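PDB 6P0X: salmonella plasmid virulence: SpvB from Salmonella typhimurium, which probably transfers ADP-ribose from NAD to an arginine of host actin, blocking filament assembly, and is represented here by its N-terminal domain. Local coordinates for residues I56-S61 with P65-S70; V110-P115 with F121-Y126; E125-N130 with D134-L139; V171-S174 with E180-Y183. One frame throughout, in Å; residues are numbered along the deposited sequence.

Contact 1 of 4, residues I56-S61 with P65-S70; sequences IARRTS and PQYNDS
T60 and P65, whose side chains touch, have the closest CA atoms across the contact, 6.3 Å apart, in the long connection of a beta hairpin: the chain leaves strand 55-58 and doubles back toward its antiparallel partner, strand 73-74. No direct hydrogen bond spans the two segments; they meet through side-chain packing, and their polar ends find partners outside. P65 is the wedge: its CD lies 3.6 Å from R59 O and 3.9 Å from T60 CG2, while its CB rests on R58 CD. R58 has CG opposite the carbonyl carbon (chi1 -66°) and an extended chain beyond it, which carries the guanidinium past the proline to Y67. There the planes of guanidinium and ring are 59° apart, and Y67 CD1 sits over one guanidinium face near its rim. The cationic end is fixed elsewhere, by a salt bridge from NH1 to D71 and a hydrogen bond from NE to T166 O; Y67 OH in turn bonds to Y276 O. Farther along, N68 OD1 closes an Asx turn, accepting from S70 N and also from S70 OG at 2.7 Å. A water donates to N68 O over 2.9 Å but takes only a weak bond from R58 NH1, and Y67 CD1 comes within 3.3 Å of R58 NE.

Contact 2 of 4, residues V110-P115 with F121-Y126; sequences VTRYQP and FYRLEY
T111 and Y126 form an antiparallel hydrogen-bonded pair, T111 N to Y126 O and Y126 N to T111 O both 2.9 Å, in a beta hairpin whose short strand axes run at 137°; R112 and E125 follow as a non-hydrogen-bonded pair. On the face of R112 and E125, R112 and R123 cross at about a right angle, with R112 CD 3.6 Å above the R123 guanidinium plane. Their NH1 atoms, R112 NH1 and R123 NH1, approach to 3.3 Å, a contact of like charges that the R123 NE to E125 OE2 salt bridge (2.6 Å) probably eases. The N-H of R123 points almost straight at that oxygen (171°), but reaches it from above the carboxylate plane. V110 CG1 packs against E125 CD. Y113 N donates to L124 O (2.9 Å), whereas Y113 O and L124 N do not bond directly: one water joins them and also accepts from R112 NE. On the face of T111, Y113, L124 and Y126, Y113 CE1 touches Y126 CB at 3.8 Å; nearer the turn, P115 CG meets Y122 OH, itself bonded to E79, at 3.4 Å. Strands 81-83 and 94-96 pair with strand 107-115, while strand 135-140 flanks strand 123-129.

Contact 3 of 4, residues E125-N130 with D134-L139; sequences EYWVGN and DDFWLL
Y126 lies across W137 in an offset stack, the central aromatic contact of a beta hairpin between antiparallel strands 123-129 and 135-140. The Y126 ring and the five-membered ring of W137 have centroids 4.6 Å apart and planes at 24°. Y126 CB adds a CH-pi contact, 3.6 Å from the centroid of the W137 six-membered ring and almost directly over it. With CG opposite the backbone N (chi1 -177°), the tyrosine extends past the indole to D135. On the face of W127, F136 and L138, W127 CB stands over F136, 3.7 Å from the ring centroid; the two rings themselves are nearly parallel but barely overlap. L138 CB lies 3.6 Å from W127 NE1, which donates to E125 OE1, while the other oxygen, OE2, is taken by R123. Behind these side chains, the pairs E125 with L138 and W127 with F136 each make two backbone hydrogen bonds, and G129 N reaches D134 O near the turn. Farther out, F73 and W169 meet W137 edge-to-face, and W228 meets W127. The phenol of Y126 is fixed by D135: OH donates to OD2 over 2.5 Å, on the anti side and 21° out of the carboxylate plane.

Contact 4 of 4, residues V171-S174 with E180-Y183; sequences VEES and EHIY
E173 and H181 make the tight side of this buried hairpin contact. H181 ND1 donates to E173 OE1 over 2.7 Å, using the anti lone pair, and the oxygen lies close to the imidazole plane. E173 reaches it with a fully extended chain, CG opposite the backbone N (chi1 -179°). The carboxylate is gripped further by backbone N of Y226 and L227, while H181 NE2 donates to A222 O. Beside them S174 and I182 exchange two backbone bonds of 2.9 Å, S174 N to I182 O and I182 N to S174 O. The side chains of E172 and Y183 pack more loosely, E172 CG and Y183 CE1 being 4.2 Å apart, although E172 O comes within 3.3 Å of Y183 CD1. A water bridges their ends, donating to E172 OE2, which T152 OG1 also bonds, and accepting from Y183 OH at 2.5 Å. At a classic beta bulge, E172 and E173 face L148 of strand 146-149; strand 165-175 also pairs with strand 181-188, flanked by strand 215-218.

Contacts 2 and 3 share E125 and Y126 on strand 123-129, their centres about 10 Å apart, and form two successive hairpins. Contact 1 meets both: I56 CD1 lies 4.0 Å from L124 CD1, I56 CG2 lies 3.4 Å from W137 CE2, and R58 NH2 comes within 4.1 Å of the shared Y126 OH. Contact 4 touches none of the others, yet its strand 165-175 pairs with strand 55-58 of contact 1. Contacts 3 and 4 are buried, whereas contacts 1 and 2 are only partly so. Their chemistry differs too: stacked aromatics in contact 3 and a histidine-carboxylate bond in contact 4, against packed arginines in contacts 1 and 2. Contact 1 alone lacks direct hydrogen bonds between its segments.

Contact 1 of 4, residues I56-S61 with P65-S70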
loop_
_atom_site.group_PDB
_atom_site.type_symbol
_atom_site.label_atom_id
_atom_site.label_comp_id
_atom_site.label_asym_id
_atom_site.label_seq_id
_atom_site.Cartn_x
_atom_site.Cartn_y
_atom_site.Cartn_z
ATOM N N ILE A 56 -3.968 8.124 -1.284
ATOM C CA ILE A 56 -4.951 9.201 -1.214
ATOM C C ILE A 56 -5.912 8.852 -0.085
ATOM O O ILE A 56 -6.259 7.681 0.099
ATOM C CB ILE A 56 -5.695 9.381 -2.553
ATOM C CG1 ILE A 56 -4.710 9.622 -3.704
ATOM C CG2 ILE A 56 -6.687 10.523 -2.471
ATOM C CD1 ILE A 56 -3.769 10.793 -3.488
ATOM N N ALA A 57 -6.335 9.849 0.687
ATOM C CA ALA A 57 -7.144 9.567 1.864
ATOM C C ALA A 57 -8.246 10.601 2.031
ATOM O O ALA A 57 -8.126 11.745 1.586
ATOM C CB ALA A 57 -6.286 9.524 3.137
ATOM N N ARG A 58 -9.326 10.178 2.680
ATOM C CA ARG A 58 -10.374 11.098 3.089
ATOM C C ARG A 58 -9.959 11.807 4.369
ATOM O O ARG A 58 -9.363 11.202 5.267
ATOM C CB ARG A 58 -11.694 10.359 3.303
ATOM C CG ARG A 58 -12.284 9.773 2.035
ATOM C CD ARG A 58 -13.692 9.257 2.275
ATOM N NE ARG A 58 -14.199 8.544 1.107
ATOM C CZ ARG A 58 -15.050 9.059 0.226
ATOM N NH1 ARG A 58 -15.507 10.295 0.384
ATOM N NH2 ARG A 58 -15.447 8.334 -0.810
ATOM N N ARG A 59 -10.261 13.099 4.440
ATOM C CA ARG A 59 -9.917 13.887 5.612
ATOM C C ARG A 59 -10.775 13.485 6.809
ATOM O O ARG A 59 -11.949 13.133 6.669
ATOM C CB ARG A 59 -10.105 15.372 5.310
ATOM C CG ARG A 59 -9.394 16.301 6.270
ATOM C CD ARG A 59 -9.757 17.747 5.998
ATOM N NE ARG A 59 -8.934 18.662 6.783
ATOM C CZ ARG A 59 -9.006 19.986 6.708
ATOM N NH1 ARG A 59 -9.869 20.564 5.882
ATOM N NH2 ARG A 59 -8.213 20.731 7.461
ATOM N N THR A 60 -10.173 13.536 8.003
ATOM C CA THR A 60 -10.899 13.281 9.240
ATOM C C THR A 60 -10.808 14.411 10.255
ATOM O O THR A 60 -11.610 14.430 11.192
ATOM C CB THR A 60 -10.398 11.997 9.922
ATOM O OG1 THR A 60 -9.005 12.126 10.234
ATOM C CG2 THR A 60 -10.605 10.789 9.018
ATOM N N SER A 61 -9.872 15.351 10.089
ATOM C CA SER A 61 -9.656 16.389 11.095
ATOM C C SER A 61 -10.919 17.201 11.362
ATOM O O SER A 61 -11.155 17.632 12.498
ATOM C CB SER A 61 -8.503 17.296 10.665
ATOM O OG SER A 61 -8.831 18.010 9.488
ATOM N N PRO A 65 -15.573 11.316 7.752
ATOM C CA PRO A 65 -16.191 11.458 6.430
ATOM C C PRO A 65 -17.546 10.769 6.390
ATOM O O PRO A 65 -17.778 9.766 7.066
ATOM C CB PRO A 65 -15.187 10.779 5.489
ATOM C CG PRO A 65 -14.357 9.895 6.372
ATOM C CD PRO A 65 -14.284 10.606 7.691
ATOM N N GLN A 66 -18.454 11.335 5.603
ATOM C CA GLN A 66 -19.792 10.786 5.430
ATOM C C GLN A 66 -19.916 9.964 4.156
ATOM O O GLN A 66 -20.975 9.374 3.915
ATOM C CB GLN A 66 -20.837 11.913 5.465
ATOM C CG GLN A 66 -20.685 12.786 6.708
ATOM C CD GLN A 66 -21.286 12.149 7.960
ATOM O OE1 GLN A 66 -22.050 11.187 7.879
ATOM N NE2 GLN A 66 -20.844 12.612 9.125
ATOM N N TYR A 67 -18.858 9.912 3.342
ATOM C CA TYR A 67 -18.826 9.127 2.110
ATOM C C TYR A 67 -19.917 9.598 1.146
ATOM O O TYR A 67 -20.787 8.842 0.706
ATOM C CB TYR A 67 -18.930 7.631 2.433
ATOM C CG TYR A 67 -17.799 7.196 3.338
ATOM C CD1 TYR A 67 -16.546 6.890 2.821
ATOM C CD2 TYR A 67 -17.967 7.154 4.719
ATOM C CE1 TYR A 67 -15.502 6.518 3.648
ATOM C CE2 TYR A 67 -16.928 6.786 5.555
ATOM C CZ TYR A 67 -15.697 6.469 5.014
ATOM O OH TYR A 67 -14.662 6.103 5.842
ATOM N N ASN A 68 -19.843 10.893 0.833
ATOM C CA ASN A 68 -20.725 11.546 -0.125
ATOM C C ASN A 68 -19.982 12.694 -0.797
ATOM O O ASN A 68 -18.754 12.646 -0.932
ATOM C CB ASN A 68 -22.006 12.044 0.556
ATOM C CG ASN A 68 -21.733 12.970 1.736
ATOM O OD1 ASN A 68 -20.757 13.720 1.747
ATOM N ND2 ASN A 68 -22.609 12.924 2.734
ATOM N N ASP A 69 -20.713 13.728 -1.217
ATOM C CA ASP A 69 -20.086 14.862 -1.887
ATOM C C ASP A 69 -19.352 15.782 -0.921
ATOM O O ASP A 69 -18.315 16.348 -1.282
ATOM C CB ASP A 69 -21.136 15.671 -2.651
ATOM C CG ASP A 69 -21.849 14.855 -3.707
ATOM O OD1 ASP A 69 -21.623 13.628 -3.770
ATOM O OD2 ASP A 69 -22.634 15.445 -4.479
ATOM N N SER A 70 -19.865 15.940 0.300
ATOM C CA SER A 70 -19.323 16.894 1.261
ATOM C C SER A 70 -17.963 16.496 1.826
ATOM O O SER A 70 -17.419 17.256 2.636
ATOM C CB SER A 70 -20.316 17.094 2.409
ATOM O OG SER A 70 -20.372 15.948 3.242
HETATM O O HOH W 1 -17.283 10.675 -2.459
#

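Contact 2 of 4, residues V110-P115 with F121-Y126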
loop_
_atom_site.group_PDB
_atom_site.type_symbol
_atom_site.label_atom_id
_atom_site.label_comp_id
_atom_site.label_asym_id
_atom_site.label_seq_id
_atom_site.Cartn_x
_atom_site.Cartn_y
_atom_site.Cartn_z
ATOM N N VAL A 110 -14.415 11.460 -14.282
ATOM C CA VAL A 110 -13.054 11.761 -13.853
ATOM C C VAL A 110 -13.012 13.206 -13.387
ATOM O O VAL A 110 -13.274 14.127 -14.174
ATOM C CB VAL A 110 -12.038 11.516 -14.979
ATOM C CG1 VAL A 110 -10.633 11.870 -14.512
ATOM C CG2 VAL A 110 -12.116 10.068 -15.443
ATOM N N THR A 111 -12.669 13.402 -12.116
ATOM C CA THR A 111 -12.652 14.715 -11.483
ATOM C C THR A 111 -11.227 15.046 -11.071
ATOM O O THR A 111 -10.613 14.297 -10.306
ATOM C CB THR A 111 -13.577 14.744 -10.262
ATOM O OG1 THR A 111 -14.875 14.254 -10.626
ATOM C CG2 THR A 111 -13.704 16.161 -9.721
ATOM N N ARG A 112 -10.707 16.164 -11.563
ATOM C CA ARG A 112 -9.368 16.590 -11.186
ATOM C C ARG A 112 -9.391 17.265 -9.819
ATOM O O ARG A 112 -10.261 18.092 -9.532
ATOM C CB ARG A 112 -8.799 17.558 -12.222
ATOM C CG ARG A 112 -7.483 18.183 -11.788
ATOM C CD ARG A 112 -6.726 18.810 -12.940
ATOM N NE ARG A 112 -5.408 19.260 -12.506
ATOM C CZ ARG A 112 -4.640 20.109 -13.181
ATOM N NH1 ARG A 112 -5.058 20.622 -14.333
ATOM N NH2 ARG A 112 -3.453 20.451 -12.695
ATOM N N TYR A 113 -8.423 16.914 -8.979
ATOM C CA TYR A 113 -8.253 17.528 -7.670
ATOM C C TYR A 113 -6.869 18.148 -7.574
ATOM O O TYR A 113 -5.922 17.695 -8.224
ATOM C CB TYR A 113 -8.452 16.512 -6.533
ATOM C CG TYR A 113 -9.901 16.186 -6.251
ATOM C CD1 TYR A 113 -10.591 15.245 -7.007
ATOM C CD2 TYR A 113 -10.581 16.830 -5.228
ATOM C CE1 TYR A 113 -11.924 14.955 -6.742
ATOM C CE2 TYR A 113 -11.905 16.549 -4.956
ATOM C CZ TYR A 113 -12.572 15.612 -5.713
ATOM O OH TYR A 113 -13.890 15.344 -5.431
ATOM N N GLN A 114 -6.754 19.183 -6.748
ATOM C CA GLN A 114 -5.494 19.893 -6.590
ATOM C C GLN A 114 -5.397 20.408 -5.168
ATOM O O GLN A 114 -6.418 20.546 -4.483
ATOM C CB GLN A 114 -5.390 21.045 -7.600
ATOM C CG GLN A 114 -6.349 22.193 -7.340
ATOM C CD GLN A 114 -6.304 23.238 -8.433
ATOM O OE1 GLN A 114 -6.433 22.912 -9.613
ATOM N NE2 GLN A 114 -6.123 24.498 -8.051
ATOM N N PRO A 115 -4.194 20.719 -4.687
ATOM C CA PRO A 115 -4.062 21.260 -3.330
ATOM C C PRO A 115 -4.774 22.598 -3.179
ATOM O O PRO A 115 -4.720 23.457 -4.062
ATOM C CB PRO A 115 -2.547 21.403 -3.143
ATOM C CG PRO A 115 -1.950 20.471 -4.137
ATOM C CD PRO A 115 -2.883 20.441 -5.303
ATOM N N PHE A 121 3.104 20.222 -8.291
ATOM C CA PHE A 121 3.267 20.168 -9.739
ATOM C C PHE A 121 2.898 18.760 -10.213
ATOM O O PHE A 121 3.730 17.973 -10.653
ATOM C CB PHE A 121 4.681 20.559 -10.172
ATOM C CG PHE A 121 4.756 21.052 -11.587
ATOM C CD1 PHE A 121 4.876 20.160 -12.642
ATOM C CD2 PHE A 121 4.685 22.408 -11.864
ATOM C CE1 PHE A 121 4.941 20.616 -13.951
ATOM C CE2 PHE A 121 4.747 22.869 -13.169
ATOM C CZ PHE A 121 4.874 21.970 -14.214
ATOM N N TYR A 122 1.620 18.408 -10.098
ATOM C CA TYR A 122 1.160 17.104 -10.545
ATOM C C TYR A 122 -0.239 17.226 -11.134
ATOM O O TYR A 122 -0.845 18.302 -11.142
ATOM C CB TYR A 122 1.200 16.083 -9.398
ATOM C CG TYR A 122 0.336 16.399 -8.189
ATOM C CD1 TYR A 122 -1.053 16.432 -8.281
ATOM C CD2 TYR A 122 0.909 16.600 -6.941
ATOM C CE1 TYR A 122 -1.839 16.703 -7.178
ATOM C CE2 TYR A 122 0.126 16.860 -5.826
ATOM C CZ TYR A 122 -1.248 16.910 -5.952
ATOM O OH TYR A 122 -2.038 17.168 -4.852
ATOM N N ARG A 123 -0.748 16.106 -11.644
ATOM C CA ARG A 123 -2.141 16.003 -12.069
ATOM C C ARG A 123 -2.763 14.827 -11.327
ATOM O O ARG A 123 -2.383 13.674 -11.554
ATOM C CB ARG A 123 -2.279 15.825 -13.580
ATOM C CG ARG A 123 -3.733 15.939 -14.016
ATOM C CD ARG A 123 -3.984 15.498 -15.443
ATOM N NE ARG A 123 -5.400 15.632 -15.784
ATOM C CZ ARG A 123 -5.988 16.774 -16.134
ATOM N NH1 ARG A 123 -5.284 17.898 -16.203
ATOM N NH2 ARG A 123 -7.283 16.792 -16.419
ATOM N N LEU A 124 -3.700 15.120 -10.432
ATOM C CA LEU A 124 -4.365 14.109 -9.621
ATOM C C LEU A 124 -5.833 14.021 -10.017
ATOM O O LEU A 124 -6.515 15.047 -10.115
ATOM C CB LEU A 124 -4.234 14.442 -8.136
ATOM C CG LEU A 124 -4.868 13.484 -7.129
ATOM C CD1 LEU A 124 -4.213 12.112 -7.200
ATOM C CD2 LEU A 124 -4.756 14.068 -5.731
ATOM N N GLU A 125 -6.320 12.799 -10.234
ATOM C CA GLU A 125 -7.679 12.579 -10.708
ATOM C C GLU A 125 -8.360 11.491 -9.897
ATOM O O GLU A 125 -7.740 10.493 -9.519
ATOM C CB GLU A 125 -7.702 12.184 -12.183
ATOM C CG GLU A 125 -7.097 13.208 -13.107
ATOM C CD GLU A 125 -6.985 12.695 -14.520
ATOM O OE1 GLU A 125 -6.917 11.459 -14.686
ATOM O OE2 GLU A 125 -6.962 13.521 -15.458
ATOM N N TYR A 126 -9.649 11.690 -9.657
ATOM C CA TYR A 126 -10.515 10.727 -8.998
ATOM C C TYR A 126 -11.430 10.136 -10.064
ATOM O O TYR A 126 -12.177 10.874 -10.722
ATOM C CB TYR A 126 -11.309 11.417 -7.886
ATOM C CG TYR A 126 -12.204 10.516 -7.067
ATOM C CD1 TYR A 126 -11.774 9.265 -6.647
ATOM C CD2 TYR A 126 -13.478 10.930 -6.698
ATOM C CE1 TYR A 126 -12.591 8.447 -5.892
ATOM C CE2 TYR A 126 -14.302 10.118 -5.942
ATOM C CZ TYR A 126 -13.855 8.878 -5.541
ATOM O OH TYR A 126 -14.673 8.067 -4.787
HETATM O O HOH W 2 -14.954 11.612 -10.229
HETATM O O HOH W 3 -4.440 18.077 -10.218
HETATM O O HOH W 4 -2.625 20.189 -9.423
#

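Contact 3 of 4, residues E125-N130 with D134-L139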
loop_
_atom_site.group_PDB
_atom_site.type_symbol
_atom_site.label_atom_id
_atom_site.label_comp_id
_atom_site.label_asym_id
_atom_site.label_seq_id
_atom_site.Cartn_x
_atom_site.Cartn_y
_atom_site.Cartn_z
ATOM N N GLU A 125 -6.320 12.799 -10.234
ATOM C CA GLU A 125 -7.679 12.579 -10.708
ATOM C C GLU A 125 -8.360 11.491 -9.897
ATOM O O GLU A 125 -7.740 10.493 -9.519
ATOM C CB GLU A 125 -7.702 12.184 -12.183
ATOM C CG GLU A 125 -7.097 13.208 -13.107
ATOM C CD GLU A 125 -6.985 12.695 -14.520
ATOM O OE1 GLU A 125 -6.917 11.459 -14.686
ATOM O OE2 GLU A 125 -6.962 13.521 -15.458
ATOM N N TYR A 126 -9.649 11.690 -9.657
ATOM C CA TYR A 126 -10.515 10.727 -8.998
ATOM C C TYR A 126 -11.430 10.136 -10.064
ATOM O O TYR A 126 -12.177 10.874 -10.722
ATOM C CB TYR A 126 -11.309 11.417 -7.886
ATOM C CG TYR A 126 -12.204 10.516 -7.067
ATOM C CD1 TYR A 126 -11.774 9.265 -6.647
ATOM C CD2 TYR A 126 -13.478 10.930 -6.698
ATOM C CE1 TYR A 126 -12.591 8.447 -5.892
ATOM C CE2 TYR A 126 -14.302 10.118 -5.942
ATOM C CZ TYR A 126 -13.855 8.878 -5.541
ATOM O OH TYR A 126 -14.673 8.067 -4.787
ATOM N N TRP A 127 -11.342 8.819 -10.257
ATOM C CA TRP A 127 -12.079 8.094 -11.286
ATOM C C TRP A 127 -13.186 7.288 -10.627
ATOM O O TRP A 127 -12.920 6.503 -9.707
ATOM C CB TRP A 127 -11.162 7.144 -12.064
ATOM C CG TRP A 127 -10.126 7.810 -12.923
ATOM C CD1 TRP A 127 -9.178 8.710 -12.521
ATOM C CD2 TRP A 127 -9.923 7.615 -14.329
ATOM N NE1 TRP A 127 -8.406 9.093 -13.594
ATOM C CE2 TRP A 127 -8.843 8.436 -14.715
ATOM C CE3 TRP A 127 -10.555 6.830 -15.302
ATOM C CZ2 TRP A 127 -8.379 8.493 -16.029
ATOM C CZ3 TRP A 127 -10.093 6.888 -16.607
ATOM C CH2 TRP A 127 -9.016 7.715 -16.959
ATOM N N VAL A 128 -14.418 7.470 -11.102
ATOM C CA VAL A 128 -15.571 6.730 -10.601
ATOM C C VAL A 128 -16.246 6.037 -11.778
ATOM O O VAL A 128 -16.612 6.691 -12.762
ATOM C CB VAL A 128 -16.561 7.651 -9.862
ATOM C CG1 VAL A 128 -17.746 6.849 -9.327
ATOM C CG2 VAL A 128 -15.858 8.389 -8.729
ATOM N N GLY A 129 -16.425 4.724 -11.668
ATOM C CA GLY A 129 -17.050 3.970 -12.745
ATOM C C GLY A 129 -18.516 4.338 -12.886
ATOM O O GLY A 129 -19.277 4.303 -11.914
ATOM N N ASN A 130 -18.922 4.680 -14.111
ATOM C CA ASN A 130 -20.311 5.049 -14.361
ATOM C C ASN A 130 -21.259 3.856 -14.310
ATOM O O ASN A 130 -22.476 4.055 -14.226
ATOM C CB ASN A 130 -20.430 5.756 -15.715
ATOM C CG ASN A 130 -19.864 7.170 -15.689
ATOM O OD1 ASN A 130 -19.907 7.852 -14.664
ATOM N ND2 ASN A 130 -19.331 7.615 -16.824
ATOM N N ASP A 134 -17.108 1.639 -9.075
ATOM C CA ASP A 134 -15.750 1.390 -8.606
ATOM C C ASP A 134 -14.900 2.641 -8.784
ATOM O O ASP A 134 -14.806 3.196 -9.885
ATOM C CB ASP A 134 -15.135 0.203 -9.347
ATOM C CG ASP A 134 -15.716 -1.132 -8.898
ATOM O OD1 ASP A 134 -16.764 -1.136 -8.217
ATOM O OD2 ASP A 134 -15.117 -2.179 -9.220
ATOM N N ASP A 135 -14.288 3.091 -7.689
ATOM C CA ASP A 135 -13.573 4.359 -7.647
ATOM C C ASP A 135 -12.111 4.157 -7.262
ATOM O O ASP A 135 -11.786 3.291 -6.442
ATOM C CB ASP A 135 -14.253 5.331 -6.666
ATOM C CG ASP A 135 -14.235 4.832 -5.226
ATOM O OD1 ASP A 135 -14.401 3.615 -4.999
ATOM O OD2 ASP A 135 -14.067 5.667 -4.314
ATOM N N PHE A 136 -11.241 4.972 -7.856
ATOM C CA PHE A 136 -9.802 4.900 -7.615
ATOM C C PHE A 136 -9.181 6.243 -7.988
ATOM O O PHE A 136 -9.869 7.157 -8.447
ATOM C CB PHE A 136 -9.168 3.746 -8.396
ATOM C CG PHE A 136 -9.429 3.795 -9.877
ATOM C CD1 PHE A 136 -8.579 4.493 -10.722
ATOM C CD2 PHE A 136 -10.519 3.137 -10.424
ATOM C CE1 PHE A 136 -8.812 4.533 -12.085
ATOM C CE2 PHE A 136 -10.757 3.177 -11.784
ATOM C CZ PHE A 136 -9.902 3.877 -12.614
ATOM N N TRP A 137 -7.871 6.369 -7.774
ATOM C CA TRP A 137 -7.172 7.617 -8.049
ATOM C C TRP A 137 -6.023 7.387 -9.024
ATOM O O TRP A 137 -5.393 6.324 -9.033
ATOM C CB TRP A 137 -6.641 8.259 -6.755
ATOM C CG TRP A 137 -7.729 8.778 -5.860
ATOM C CD1 TRP A 137 -8.521 8.043 -5.025
ATOM C CD2 TRP A 137 -8.150 10.142 -5.712
ATOM N NE1 TRP A 137 -9.407 8.862 -4.368
ATOM C CE2 TRP A 137 -9.200 10.155 -4.771
ATOM C CE3 TRP A 137 -7.742 11.352 -6.282
ATOM C CZ2 TRP A 137 -9.846 11.330 -4.387
ATOM C CZ3 TRP A 137 -8.384 12.518 -5.900
ATOM C CH2 TRP A 137 -9.425 12.499 -4.962
ATOM N N LEU A 138 -5.753 8.407 -9.837
ATOM C CA LEU A 138 -4.663 8.391 -10.808
ATOM C C LEU A 138 -3.817 9.639 -10.606
ATOM O O LEU A 138 -4.339 10.758 -10.652
ATOM C CB LEU A 138 -5.197 8.338 -12.243
ATOM C CG LEU A 138 -4.147 8.230 -13.351
ATOM C CD1 LEU A 138 -3.506 6.848 -13.364
ATOM C CD2 LEU A 138 -4.760 8.552 -14.701
ATOM N N LEU A 139 -2.517 9.450 -10.392
ATOM C CA LEU A 139 -1.604 10.546 -10.094
ATOM C C LEU A 139 -0.464 10.577 -11.102
ATOM O O LEU A 139 0.254 9.588 -11.262
ATOM C CB LEU A 139 -1.030 10.417 -8.678
ATOM C CG LEU A 139 0.107 11.392 -8.354
ATOM C CD1 LEU A 139 -0.394 12.827 -8.397
ATOM C CD2 LEU A 139 0.729 11.086 -7.003
#

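Contact 4 of 4, residues V171-S174 with E180-Y183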
loop_
_atom_site.group_PDB
_atom_site.type_symbol
_atom_site.label_atom_id
_atom_site.label_comp_id
_atom_site.label_asym_id
_atom_site.label_seq_id
_atom_site.Cartn_x
_atom_site.Cartn_y
_atom_site.Cartn_z
ATOM N N VAL A 171 -1.369 3.130 -3.092
ATOM C CA VAL A 171 -0.713 3.038 -4.392
ATOM C C VAL A 171 -0.592 1.575 -4.784
ATOM O O VAL A 171 -0.133 0.730 -4.002
ATOM C CB VAL A 171 0.651 3.748 -4.380
ATOM C CG1 VAL A 171 1.605 3.128 -3.363
ATOM C CG2 VAL A 171 1.264 3.718 -5.775
ATOM N N GLU A 172 -1.050 1.259 -5.985
ATOM C CA GLU A 172 -1.096 -0.117 -6.442
ATOM C C GLU A 172 -0.210 -0.380 -7.642
ATOM O O GLU A 172 0.317 -1.489 -7.767
ATOM C CB GLU A 172 -2.542 -0.519 -6.776
ATOM C CG GLU A 172 -2.807 -2.011 -6.662
ATOM C CD GLU A 172 -4.277 -2.354 -6.792
ATOM O OE1 GLU A 172 -5.094 -1.425 -6.967
ATOM O OE2 GLU A 172 -4.617 -3.554 -6.721
ATOM N N GLU A 173 -0.018 0.600 -8.522
ATOM C CA GLU A 173 0.925 0.389 -9.615
ATOM C C GLU A 173 1.524 1.717 -10.047
ATOM O O GLU A 173 0.832 2.735 -10.089
ATOM C CB GLU A 173 0.266 -0.302 -10.813
ATOM C CG GLU A 173 1.228 -0.559 -11.965
ATOM C CD GLU A 173 0.549 -1.142 -13.191
ATOM O OE1 GLU A 173 1.261 -1.440 -14.175
ATOM O OE2 GLU A 173 -0.692 -1.288 -13.179
ATOM N N SER A 174 2.818 1.697 -10.359
ATOM C CA SER A 174 3.528 2.864 -10.862
ATOM C C SER A 174 4.251 2.494 -12.146
ATOM O O SER A 174 4.778 1.385 -12.269
ATOM C CB SER A 174 4.534 3.393 -9.837
ATOM O OG SER A 174 3.919 3.577 -8.577
ATOM N N GLU A 180 8.811 0.983 -17.202
ATOM C CA GLU A 180 9.176 0.226 -16.013
ATOM C C GLU A 180 8.065 0.325 -14.975
ATOM O O GLU A 180 7.498 1.398 -14.756
ATOM C CB GLU A 180 10.494 0.743 -15.437
ATOM C CG GLU A 180 11.596 0.885 -16.471
ATOM C CD GLU A 180 12.608 1.949 -16.100
ATOM O OE1 GLU A 180 13.657 1.603 -15.516
ATOM O OE2 GLU A 180 12.343 3.138 -16.379
ATOM N N HIS A 181 7.746 -0.803 -14.345
ATOM C CA HIS A 181 6.604 -0.883 -13.449
ATOM C C HIS A 181 7.024 -1.253 -12.031
ATOM O O HIS A 181 8.067 -1.874 -11.802
ATOM C CB HIS A 181 5.580 -1.908 -13.951
ATOM C CG HIS A 181 4.961 -1.550 -15.266
ATOM N ND1 HIS A 181 3.625 -1.237 -15.398
ATOM C CD2 HIS A 181 5.491 -1.471 -16.510
ATOM C CE1 HIS A 181 3.360 -0.974 -16.665
ATOM N NE2 HIS A 181 4.475 -1.108 -17.361
ATOM N N ILE A 182 6.185 -0.843 -11.082
ATOM C CA ILE A 182 6.211 -1.329 -9.706
ATOM C C ILE A 182 4.782 -1.681 -9.317
ATOM O O ILE A 182 3.870 -0.866 -9.496
ATOM C CB ILE A 182 6.787 -0.290 -8.726
ATOM C CG1 ILE A 182 8.224 0.077 -9.087
ATOM C CG2 ILE A 182 6.748 -0.825 -7.310
ATOM C CD1 ILE A 182 8.777 1.189 -8.227
ATOM N N TYR A 183 4.587 -2.887 -8.785
ATOM C CA TYR A 183 3.267 -3.389 -8.425
ATOM C C TYR A 183 3.239 -3.728 -6.940
ATOM O O TYR A 183 4.074 -4.503 -6.460
ATOM C CB TYR A 183 2.907 -4.617 -9.271
ATOM C CG TYR A 183 1.621 -5.306 -8.871
ATOM C CD1 TYR A 183 0.419 -4.607 -8.829
ATOM C CD2 TYR A 183 1.604 -6.660 -8.560
ATOM C CE1 TYR A 183 -0.761 -5.236 -8.471
ATOM C CE2 TYR A 183 0.429 -7.297 -8.200
ATOM C CZ TYR A 183 -0.751 -6.581 -8.157
ATOM O OH TYR A 183 -1.923 -7.210 -7.800
HETATM O O HOH W 5 -4.107 -6.044 -7.925
#